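Uncharacterized protein AF0587 (Archaeoglobus fulgidus DSM 4304, PDB 2Q07) is of unknown function but, as the C-terminal part of an archaeosine synthase type 1 family member, probably binds RNA and takes part in tRNA modification. Local coordinates at residues Y16-A21 / A101-R106; L22-P27 / M176-F181; V117-G122 / E154-E159. All blocks are in the same frame, centred on the assembly; numbering follows the deposited sequence.

Contact 1: Y16-A21 / A101-R106; sequences YFFERA and AGWLKR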
loop_
_atom_site.group_PDB
_atom_site.type_symbol
_atom_site.label_atom_id
_atom_site.label_comp_id
_atom_site.label_asym_id
_atom_site.label_seq_id
_atom_site.Cartn_x
_atom_site.Cartn_y
_atom_site.Cartn_z
ATOM N N TYR A 16 -0.012 -11.378 -6.371
ATOM C CA TYR A 16 0.117 -11.320 -4.922
ATOM C C TYR A 16 -0.309 -9.952 -4.413
ATOM O O TYR A 16 -1.056 -9.839 -3.436
ATOM C CB TYR A 16 1.564 -11.574 -4.500
ATOM C CG TYR A 16 1.755 -11.426 -3.011
ATOM C CD1 TYR A 16 1.102 -12.281 -2.124
ATOM C CD2 TYR A 16 2.567 -10.415 -2.482
ATOM C CE1 TYR A 16 1.248 -12.141 -0.751
ATOM C CE2 TYR A 16 2.721 -10.264 -1.103
ATOM C CZ TYR A 16 2.056 -11.133 -0.245
ATOM O OH TYR A 16 2.193 -11.004 1.118
ATOM N N PHE A 17 0.186 -8.916 -5.083
ATOM C CA PHE A 17 -0.129 -7.543 -4.723
ATOM C C PHE A 17 -1.642 -7.339 -4.716
ATOM O O PHE A 17 -2.209 -6.827 -3.751
ATOM C CB PHE A 17 0.506 -6.579 -5.725
ATOM C CG PHE A 17 0.070 -5.151 -5.547
ATOM C CD1 PHE A 17 0.489 -4.413 -4.439
ATOM C CD2 PHE A 17 -0.802 -4.560 -6.458
ATOM C CE1 PHE A 17 0.041 -3.111 -4.240
ATOM C CE2 PHE A 17 -1.258 -3.252 -6.268
ATOM C CZ PHE A 17 -0.837 -2.528 -5.158
ATOM N N PHE A 18 -2.283 -7.740 -5.812
ATOM C CA PHE A 18 -3.724 -7.606 -5.966
ATOM C C PHE A 18 -4.516 -8.262 -4.851
ATOM O O PHE A 18 -5.402 -7.646 -4.255
ATOM C CB PHE A 18 -4.166 -8.208 -7.300
ATOM C CG PHE A 18 -4.119 -7.243 -8.445
ATOM C CD1 PHE A 18 -3.648 -7.645 -9.686
ATOM C CD2 PHE A 18 -4.567 -5.930 -8.288
ATOM C CE1 PHE A 18 -3.620 -6.763 -10.761
ATOM C CE2 PHE A 18 -4.545 -5.040 -9.357
ATOM C CZ PHE A 18 -4.068 -5.459 -10.597
ATOM N N GLU A 19 -4.186 -9.512 -4.567
ATOM C CA GLU A 19 -4.892 -10.262 -3.546
ATOM C C GLU A 19 -4.665 -9.761 -2.131
ATOM O O GLU A 19 -5.602 -9.692 -1.336
ATOM C CB GLU A 19 -4.532 -11.748 -3.659
ATOM C CG GLU A 19 -5.184 -12.416 -4.877
ATOM C CD GLU A 19 -4.910 -13.908 -4.973
ATOM O OE1 GLU A 19 -5.689 -14.606 -5.660
ATOM O OE2 GLU A 19 -3.918 -14.383 -4.377
ATOM N N ARG A 20 -3.426 -9.397 -1.819
ATOM C CA ARG A 20 -3.101 -8.914 -0.487
ATOM C C ARG A 20 -3.662 -7.519 -0.249
ATOM O O ARG A 20 -4.161 -7.220 0.838
ATOM C CB ARG A 20 -1.587 -8.924 -0.279
ATOM C CG ARG A 20 -1.136 -8.434 1.079
ATOM C CD ARG A 20 -1.785 -9.215 2.197
ATOM N NE ARG A 20 -1.269 -8.803 3.493
ATOM C CZ ARG A 20 -1.627 -9.353 4.648
ATOM N NH1 ARG A 20 -2.511 -10.342 4.671
ATOM N NH2 ARG A 20 -1.093 -8.919 5.782
ATOM N N ALA A 21 -3.578 -6.663 -1.263
ATOM C CA ALA A 21 -4.096 -5.309 -1.120
ATOM C C ALA A 21 -5.608 -5.369 -0.950
ATOM O O ALA A 21 -6.183 -4.623 -0.167
ATOM C CB ALA A 21 -3.719 -4.458 -2.342
ATOM N N ALA A 101 -10.547 -4.141 -15.628
ATOM C CA ALA A 101 -11.912 -4.001 -15.126
ATOM C C ALA A 101 -12.174 -5.034 -14.025
ATOM O O ALA A 101 -12.786 -4.729 -13.009
ATOM C CB ALA A 101 -12.910 -4.195 -16.271
ATOM N N GLY A 102 -11.709 -6.262 -14.248
ATOM C CA GLY A 102 -11.898 -7.327 -13.277
ATOM C C GLY A 102 -11.382 -6.949 -11.900
ATOM O O GLY A 102 -12.099 -7.094 -10.907
ATOM N N TRP A 103 -10.144 -6.458 -11.839
ATOM C CA TRP A 103 -9.562 -6.056 -10.565
ATOM C C TRP A 103 -10.167 -4.783 -9.991
ATOM O O TRP A 103 -10.422 -4.702 -8.784
ATOM C CB TRP A 103 -8.041 -5.920 -10.692
ATOM C CG TRP A 103 -7.381 -7.271 -10.668
ATOM C CD1 TRP A 103 -6.760 -7.904 -11.706
ATOM C CD2 TRP A 103 -7.379 -8.196 -9.573
ATOM N NE1 TRP A 103 -6.379 -9.175 -11.324
ATOM C CE2 TRP A 103 -6.745 -9.377 -10.021
ATOM C CE3 TRP A 103 -7.855 -8.141 -8.255
ATOM C CZ2 TRP A 103 -6.575 -10.501 -9.194
ATOM C CZ3 TRP A 103 -7.687 -9.256 -7.433
ATOM C CH2 TRP A 103 -7.050 -10.422 -7.911
ATOM N N LEU A 104 -10.422 -3.796 -10.850
ATOM C CA LEU A 104 -11.014 -2.548 -10.387
ATOM C C LEU A 104 -12.348 -2.829 -9.698
ATOM O O LEU A 104 -12.647 -2.249 -8.640
ATOM C CB LEU A 104 -11.235 -1.577 -11.553
ATOM C CG LEU A 104 -12.023 -0.305 -11.193
ATOM C CD1 LEU A 104 -11.259 0.520 -10.150
ATOM C CD2 LEU A 104 -12.268 0.534 -12.448
ATOM N N LYS A 105 -13.144 -3.714 -10.301
ATOM C CA LYS A 105 -14.440 -4.088 -9.748
ATOM C C LYS A 105 -14.292 -4.659 -8.343
ATOM O O LYS A 105 -15.096 -4.366 -7.460
ATOM C CB LYS A 105 -15.152 -5.130 -10.620
ATOM C CG LYS A 105 -16.523 -5.497 -10.043
ATOM C CD LYS A 105 -17.421 -6.259 -11.002
ATOM C CE LYS A 105 -17.093 -7.733 -11.046
ATOM N NZ LYS A 105 -18.162 -8.486 -11.763
ATOM N N ARG A 106 -13.269 -5.491 -8.154
ATOM C CA ARG A 106 -13.011 -6.103 -6.855
ATOM C C ARG A 106 -12.779 -5.082 -5.762
ATOM O O ARG A 106 -13.311 -5.215 -4.667
ATOM C CB ARG A 106 -11.810 -7.037 -6.950
ATOM C CG ARG A 106 -12.029 -8.118 -7.974
ATOM C CD ARG A 106 -11.149 -9.311 -7.727
ATOM N NE ARG A 106 -11.367 -10.327 -8.747
ATOM C CZ ARG A 106 -10.891 -11.562 -8.677
ATOM N NH1 ARG A 106 -10.169 -11.934 -7.625
ATOM N NH2 ARG A 106 -11.131 -12.420 -9.660
#
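With CG of W103 turned anti to the carbonyl carbon and beside the backbone N (chi1 -78°), and the first torsion of F18 at a similar -88°, each aromatic side chain reaches from its own helix across to the other. Their rings meet as a face-to-face stack. The F18 ring lies against the five-membered ring of the indole, the two centroids 3.7 Å apart and the planes only 6° from parallel. At closest approach F18 CE1 stands 3.5 Å from W103 CD1. The overlap continues at both ends of the stack: F18 CB sits over the six-membered ring of W103, 3.5 Å from its centroid, and W103 CB lies over the F18 ring at 4.1 Å from its centroid. Both CH-pi contacts are over faces, so each methylene extends the area of flat contact. The pair bridges helix 16-24 and helix 94-111 of the DUF5591 domain, an alpha/beta domain assigned to the UDG-like clan, where both rings also touch V70 on an outermost strand of the mixed sheet. F99, one helical turn before W103, meets the indole edge-to-face and touches F18 too. Phenylalanine suits the buried half of the stack because it is wholly apolar, while the broader indole can span the distance between the helices and end nearer the surface. There E19 brings a methylene near the indole, its CG 4.1 Å from W103 CH2, while R106 lays its guanidinium end over the face opposite F18, NE 4.0 Å above the indole plane and offset toward the rim; both residues are exposed.

Contact 2: L22-P27 / M176-F181; sequences LECYKP and MLSYQF
C24 and S178 pack the end of helix 16-24 closely against helix 168-181: the CA atoms of C24 and Y179 are 6.0 Å apart, a close approach that small side chains such as cysteine and serine permit. S178 OG, placed anti to its backbone N (chi1 -174°), approaches C24 CB to 3.5 Å, while C24 SG lies against the backbone of the facing helix, 3.7 Å from S178 O and 3.8 Å from Y179 CA. This inner part is the tight one, with C24 buried and its SG set against main chain. Nearby, the larger Y179 ring is directed along helix 16-24, where it touches Y16 and F17.

The outer side is looser and carried by the exposed K26. Its extended chain bends at the last torsion and returns the ammonium group to the carbonyl at the helix end, with K26 NZ donating to C24 O at 3.3 Å from above the carbonyl plane, 43° out of it. The same NZ stands 3.4 Å from S178 OG. Lysine fits here because its long, flexible chain can start from the exposed loop and still bring a positive charge back to the helix terminus, while K26 N bonds to H175 NE2.

The contact joins the DUF5591 domain to the pre-PUA region. R20 reinforces the junction through a hydrogen bond from NE to Y179 O and a weak one from NH2 to S178 O. Two cationic side chains thus address carbonyls in the last turns of two helices, where they would be expected to offset the partial negative charge that gathers at C-terminal helix ends.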
loop_
_atom_site.group_PDB
_atom_site.type_symbol
_atom_site.label_atom_id
_atom_site.label_comp_id
_atom_site.label_asym_id
_atom_site.label_seq_id
_atom_site.Cartn_x
_atom_site.Cartn_y
_atom_site.Cartn_z
ATOM N N LEU A 22 -6.245 -6.285 -1.667
ATOM C CA LEU A 22 -7.690 -6.432 -1.590
ATOM C C LEU A 22 -8.158 -6.854 -0.203
ATOM O O LEU A 22 -9.198 -6.408 0.259
ATOM C CB LEU A 22 -8.181 -7.444 -2.633
ATOM C CG LEU A 22 -9.697 -7.605 -2.795
ATOM C CD1 LEU A 22 -10.320 -6.336 -3.359
ATOM C CD2 LEU A 22 -9.967 -8.779 -3.725
ATOM N N GLU A 23 -7.410 -7.714 0.477
ATOM C CA GLU A 23 -7.864 -8.119 1.803
ATOM C C GLU A 23 -7.520 -7.097 2.886
ATOM O O GLU A 23 -8.121 -7.103 3.957
ATOM C CB GLU A 23 -7.335 -9.519 2.174
ATOM C CG GLU A 23 -5.839 -9.679 2.283
ATOM C CD GLU A 23 -5.440 -11.105 2.682
ATOM O OE1 GLU A 23 -5.852 -11.563 3.771
ATOM O OE2 GLU A 23 -4.718 -11.771 1.906
ATOM N N CYS A 24 -6.584 -6.197 2.591
ATOM C CA CYS A 24 -6.179 -5.178 3.560
ATOM C C CYS A 24 -6.837 -3.817 3.315
ATOM O O CYS A 24 -6.707 -2.904 4.132
ATOM C CB CYS A 24 -4.653 -5.012 3.541
ATOM S SG CYS A 24 -3.734 -6.542 3.890
ATOM N N TYR A 25 -7.547 -3.698 2.198
ATOM C CA TYR A 25 -8.199 -2.451 1.801
ATOM C C TYR A 25 -9.341 -2.010 2.710
ATOM O O TYR A 25 -10.355 -2.690 2.810
ATOM C CB TYR A 25 -8.710 -2.599 0.365
ATOM C CG TYR A 25 -9.215 -1.329 -0.274
ATOM C CD1 TYR A 25 -8.584 -0.103 -0.043
ATOM C CD2 TYR A 25 -10.300 -1.358 -1.146
ATOM C CE1 TYR A 25 -9.026 1.065 -0.669
ATOM C CE2 TYR A 25 -10.750 -0.204 -1.774
ATOM C CZ TYR A 25 -10.112 1.004 -1.534
ATOM O OH TYR A 25 -10.558 2.146 -2.156
ATOM N N LYS A 26 -9.178 -0.873 3.378
ATOM C CA LYS A 26 -10.243 -0.373 4.253
ATOM C C LYS A 26 -10.553 1.101 4.008
ATOM O O LYS A 26 -9.854 1.987 4.491
ATOM C CB LYS A 26 -9.883 -0.600 5.726
ATOM C CG LYS A 26 -9.490 -2.042 6.031
ATOM C CD LYS A 26 -9.328 -2.284 7.526
ATOM C CE LYS A 26 -8.695 -3.643 7.798
ATOM N NZ LYS A 26 -7.304 -3.735 7.231
ATOM N N PRO A 27 -11.619 1.373 3.247
ATOM C CA PRO A 27 -12.059 2.733 2.912
ATOM C C PRO A 27 -12.457 3.561 4.132
ATOM O O PRO A 27 -12.738 3.024 5.204
ATOM C CB PRO A 27 -13.252 2.491 1.987
ATOM C CG PRO A 27 -12.922 1.184 1.341
ATOM C CD PRO A 27 -12.412 0.374 2.507
HETATM N N MSE A 176 0.042 0.196 4.810
HETATM C CA MSE A 176 1.291 -0.494 4.499
HETATM C C MSE A 176 1.642 -1.485 5.606
HETATM O O MSE A 176 2.156 -2.569 5.336
HETATM C CB MSE A 176 2.416 0.514 4.298
HETATM C CG MSE A 176 2.136 1.458 3.145
HETATM SE SE MSE A 176 3.600 2.619 2.759
HETATM C CE MSE A 176 3.140 4.125 3.850
ATOM N N LEU A 177 1.362 -1.102 6.846
ATOM C CA LEU A 177 1.606 -1.961 8.001
ATOM C C LEU A 177 0.707 -3.198 7.885
ATOM O O LEU A 177 1.138 -4.337 8.100
ATOM C CB LEU A 177 1.278 -1.195 9.285
ATOM C CG LEU A 177 2.374 -0.283 9.828
ATOM C CD1 LEU A 177 1.879 0.432 11.088
ATOM C CD2 LEU A 177 3.611 -1.136 10.147
ATOM N N SER A 178 -0.551 -2.952 7.535
ATOM C CA SER A 178 -1.540 -4.007 7.360
ATOM C C SER A 178 -1.071 -4.952 6.255
ATOM O O SER A 178 -1.013 -6.164 6.436
ATOM C CB SER A 178 -2.887 -3.379 6.994
ATOM O OG SER A 178 -3.920 -4.342 6.945
ATOM N N TYR A 179 -0.719 -4.371 5.111
ATOM C CA TYR A 179 -0.237 -5.128 3.964
ATOM C C TYR A 179 0.933 -6.058 4.346
ATOM O O TYR A 179 0.867 -7.278 4.182
ATOM C CB TYR A 179 0.219 -4.148 2.871
ATOM C CG TYR A 179 0.608 -4.795 1.561
ATOM C CD1 TYR A 179 -0.318 -4.928 0.527
ATOM C CD2 TYR A 179 1.895 -5.298 1.363
ATOM C CE1 TYR A 179 0.020 -5.545 -0.667
ATOM C CE2 TYR A 179 2.248 -5.922 0.166
ATOM C CZ TYR A 179 1.301 -6.042 -0.842
ATOM O OH TYR A 179 1.621 -6.675 -2.014
ATOM N N GLN A 180 1.996 -5.461 4.868
ATOM C CA GLN A 180 3.207 -6.193 5.241
ATOM C C GLN A 180 3.161 -7.088 6.470
ATOM O O GLN A 180 3.761 -8.160 6.468
ATOM C CB GLN A 180 4.359 -5.209 5.414
ATOM C CG GLN A 180 4.676 -4.410 4.173
ATOM C CD GLN A 180 5.659 -3.296 4.447
ATOM O OE1 GLN A 180 6.733 -3.528 4.994
ATOM N NE2 GLN A 180 5.300 -2.080 4.058
ATOM N N PHE A 181 2.451 -6.665 7.509
ATOM C CA PHE A 181 2.409 -7.439 8.749
ATOM C C PHE A 181 1.031 -7.822 9.266
ATOM O O PHE A 181 0.927 -8.565 10.243
ATOM C CB PHE A 181 3.141 -6.666 9.854
ATOM C CG PHE A 181 4.483 -6.145 9.442
ATOM C CD1 PHE A 181 4.692 -4.775 9.290
ATOM C CD2 PHE A 181 5.536 -7.017 9.187
ATOM C CE1 PHE A 181 5.921 -4.280 8.891
ATOM C CE2 PHE A 181 6.781 -6.532 8.784
ATOM C CZ PHE A 181 6.972 -5.161 8.635
#

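Contact 3: V117-G122 / E154-E159; sequences VAHVTG and ERLKQE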
loop_
_atom_site.group_PDB
_atom_site.type_symbol
_atom_site.label_atom_id
_atom_site.label_comp_id
_atom_site.label_asym_id
_atom_site.label_seq_id
_atom_site.Cartn_x
_atom_site.Cartn_y
_atom_site.Cartn_z
ATOM N N VAL A 117 -16.986 7.976 -8.666
ATOM C CA VAL A 117 -16.803 9.133 -9.525
ATOM C C VAL A 117 -15.613 8.862 -10.438
ATOM O O VAL A 117 -14.457 8.893 -9.998
ATOM C CB VAL A 117 -16.498 10.421 -8.726
ATOM C CG1 VAL A 117 -16.396 11.579 -9.680
ATOM C CG2 VAL A 117 -17.567 10.667 -7.690
ATOM N N ALA A 118 -15.896 8.601 -11.708
ATOM C CA ALA A 118 -14.850 8.310 -12.679
ATOM C C ALA A 118 -14.273 9.575 -13.314
ATOM O O ALA A 118 -14.814 10.082 -14.291
ATOM C CB ALA A 118 -15.397 7.391 -13.761
ATOM N N HIS A 119 -13.172 10.079 -12.768
ATOM C CA HIS A 119 -12.564 11.276 -13.326
ATOM C C HIS A 119 -11.446 10.871 -14.268
ATOM O O HIS A 119 -10.264 11.091 -13.995
ATOM C CB HIS A 119 -12.008 12.179 -12.233
ATOM C CG HIS A 119 -11.859 13.602 -12.663
ATOM N ND1 HIS A 119 -12.941 14.428 -12.882
ATOM C CD2 HIS A 119 -10.762 14.333 -12.965
ATOM C CE1 HIS A 119 -12.517 15.607 -13.300
ATOM N NE2 HIS A 119 -11.199 15.575 -13.361
ATOM N N VAL A 120 -11.837 10.283 -15.388
ATOM C CA VAL A 120 -10.890 9.800 -16.379
ATOM C C VAL A 120 -11.512 9.918 -17.760
ATOM O O VAL A 120 -12.726 10.091 -17.889
ATOM C CB VAL A 120 -10.557 8.320 -16.122
ATOM C CG1 VAL A 120 -9.769 8.170 -14.840
ATOM C CG2 VAL A 120 -11.846 7.522 -16.023
ATOM N N THR A 121 -10.683 9.800 -18.792
ATOM C CA THR A 121 -11.168 9.910 -20.160
ATOM C C THR A 121 -10.627 8.815 -21.067
ATOM O O THR A 121 -9.746 8.053 -20.678
ATOM C CB THR A 121 -10.783 11.275 -20.776
ATOM O OG1 THR A 121 -9.359 11.425 -20.740
ATOM C CG2 THR A 121 -11.435 12.424 -20.002
ATOM N N GLY A 122 -11.165 8.756 -22.283
ATOM C CA GLY A 122 -10.728 7.772 -23.261
ATOM C C GLY A 122 -10.712 6.332 -22.780
ATOM O O GLY A 122 -11.632 5.879 -22.099
ATOM N N GLU A 154 -15.291 21.629 -12.131
ATOM C CA GLU A 154 -16.572 22.059 -11.571
ATOM C C GLU A 154 -17.499 20.852 -11.439
ATOM O O GLU A 154 -18.214 20.724 -10.447
ATOM C CB GLU A 154 -17.236 23.140 -12.435
ATOM C CG GLU A 154 -16.676 24.540 -12.216
ATOM C CD GLU A 154 -16.697 24.960 -10.748
ATOM O OE1 GLU A 154 -17.767 24.859 -10.109
ATOM O OE2 GLU A 154 -15.643 25.398 -10.236
ATOM N N ARG A 155 -17.478 19.968 -12.436
ATOM C CA ARG A 155 -18.300 18.755 -12.400
ATOM C C ARG A 155 -17.830 17.870 -11.245
ATOM O O ARG A 155 -18.636 17.255 -10.543
ATOM C CB ARG A 155 -18.174 17.950 -13.702
ATOM C CG ARG A 155 -18.931 18.493 -14.898
ATOM C CD ARG A 155 -19.192 17.370 -15.903
ATOM N NE ARG A 155 -20.089 17.767 -16.985
ATOM C CZ ARG A 155 -19.703 18.416 -18.078
ATOM N NH1 ARG A 155 -18.424 18.737 -18.240
ATOM N NH2 ARG A 155 -20.594 18.751 -19.005
ATOM N N LEU A 156 -16.518 17.798 -11.068
ATOM C CA LEU A 156 -15.953 16.991 -9.998
ATOM C C LEU A 156 -16.370 17.542 -8.637
ATOM O O LEU A 156 -16.834 16.798 -7.785
ATOM C CB LEU A 156 -14.423 16.945 -10.106
ATOM C CG LEU A 156 -13.750 16.049 -9.056
ATOM C CD1 LEU A 156 -14.367 14.648 -9.108
ATOM C CD2 LEU A 156 -12.255 15.984 -9.318
ATOM N N LYS A 157 -16.205 18.847 -8.432
ATOM C CA LYS A 157 -16.588 19.453 -7.160
ATOM C C LYS A 157 -18.053 19.171 -6.833
ATOM O O LYS A 157 -18.419 18.922 -5.684
ATOM C CB LYS A 157 -16.391 20.968 -7.203
ATOM C CG LYS A 157 -14.949 21.414 -7.223
ATOM C CD LYS A 157 -14.875 22.929 -7.279
ATOM C CE LYS A 157 -13.440 23.416 -7.317
ATOM N NZ LYS A 157 -13.401 24.888 -7.484
ATOM N N GLN A 158 -18.894 19.197 -7.856
ATOM C CA GLN A 158 -20.309 18.975 -7.630
ATOM C C GLN A 158 -20.670 17.547 -7.264
ATOM O O GLN A 158 -21.796 17.286 -6.859
ATOM C CB GLN A 158 -21.107 19.482 -8.835
ATOM C CG GLN A 158 -21.279 20.996 -8.759
ATOM C CD GLN A 158 -21.862 21.625 -10.009
ATOM O OE1 GLN A 158 -22.759 21.064 -10.650
ATOM N NE2 GLN A 158 -21.364 22.816 -10.352
ATOM N N GLU A 159 -19.705 16.635 -7.384
ATOM C CA GLU A 159 -19.913 15.225 -7.048
ATOM C C GLU A 159 -19.234 14.793 -5.747
ATOM O O GLU A 159 -19.703 13.870 -5.097
ATOM C CB GLU A 159 -19.382 14.303 -8.156
ATOM C CG GLU A 159 -20.128 14.335 -9.482
ATOM C CD GLU A 159 -21.605 14.038 -9.342
ATOM O OE1 GLU A 159 -21.988 13.244 -8.455
ATOM O OE2 GLU A 159 -22.388 14.594 -10.135
#
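Strand 115-118 runs inside the mixed sheet of the DUF5591 alpha/beta domain, between strands 31-36 and 138-141, and helix 150-160 lies over one of its faces. Alternation along the strand and the residue after it gives that face V117 and H119, whereas A118 points to the other side of the sheet. L156 reaches down from the helix between the two. Its first torsion, with CG anti to the backbone N (chi1 -177°), extends the branch point away from the helix so that the two methyls can part: L156 CD1 goes to V117 CG1 at 3.7 Å, and CD2 sits over the face of the H119 imidazole, 4.0 Å from the ring centroid and 9° off its normal. This is a CH-pi contact, supported by L156 CB at 4.0 Å from H119 CE1.

H119 is the centre of an inverse gamma turn where the chain leaves the strand. A histidine suits this buried place because both of its nitrogens find partners: ND1 bonds to T142 OG1 and NE2 to V147 O. Bonds at both nitrogens should hold the ring's rotation, with a flat face turned to the leucine. V117, branched at CB, is well suited to a strand and has a second methyl for the helix; its CG2 lies 4.1 Å from E159 CB. The glutamate meets the valine through its CB, while its carboxylate goes elsewhere, OE1 forming a salt bridge with K115 NZ. L156 also touches L33 of the adjacent strand 31-36, while E159 touches V140 of strand 138-141. A helix packed on parallel strands, with a leucine set between side chains of one strand and its neighbour, is characteristic of alpha/beta folds.

Contacts 1 and 2 are neighbours, their centres 12 Å apart, and share helix 16-24; R20, lying in that helix, bonds to the backbone of 176-181 and so ties them directly. Contact 3 stands apart, its centre about 23 Å from that of contact 1 and 27 Å from that of contact 2. Contacts 1 and 3 both belong to the DUF5591 domain: helix 94-111 is followed at once by strand 115-118, and both segments of contact 1 precede those of contact 3 in the chain. Contact 2 alternates with contact 1 along the chain and spans contact 3, bringing the pre-PUA region back to the first helix. Contacts 1 and 3 therefore lie within one domain, and contact 2 joins it to the next.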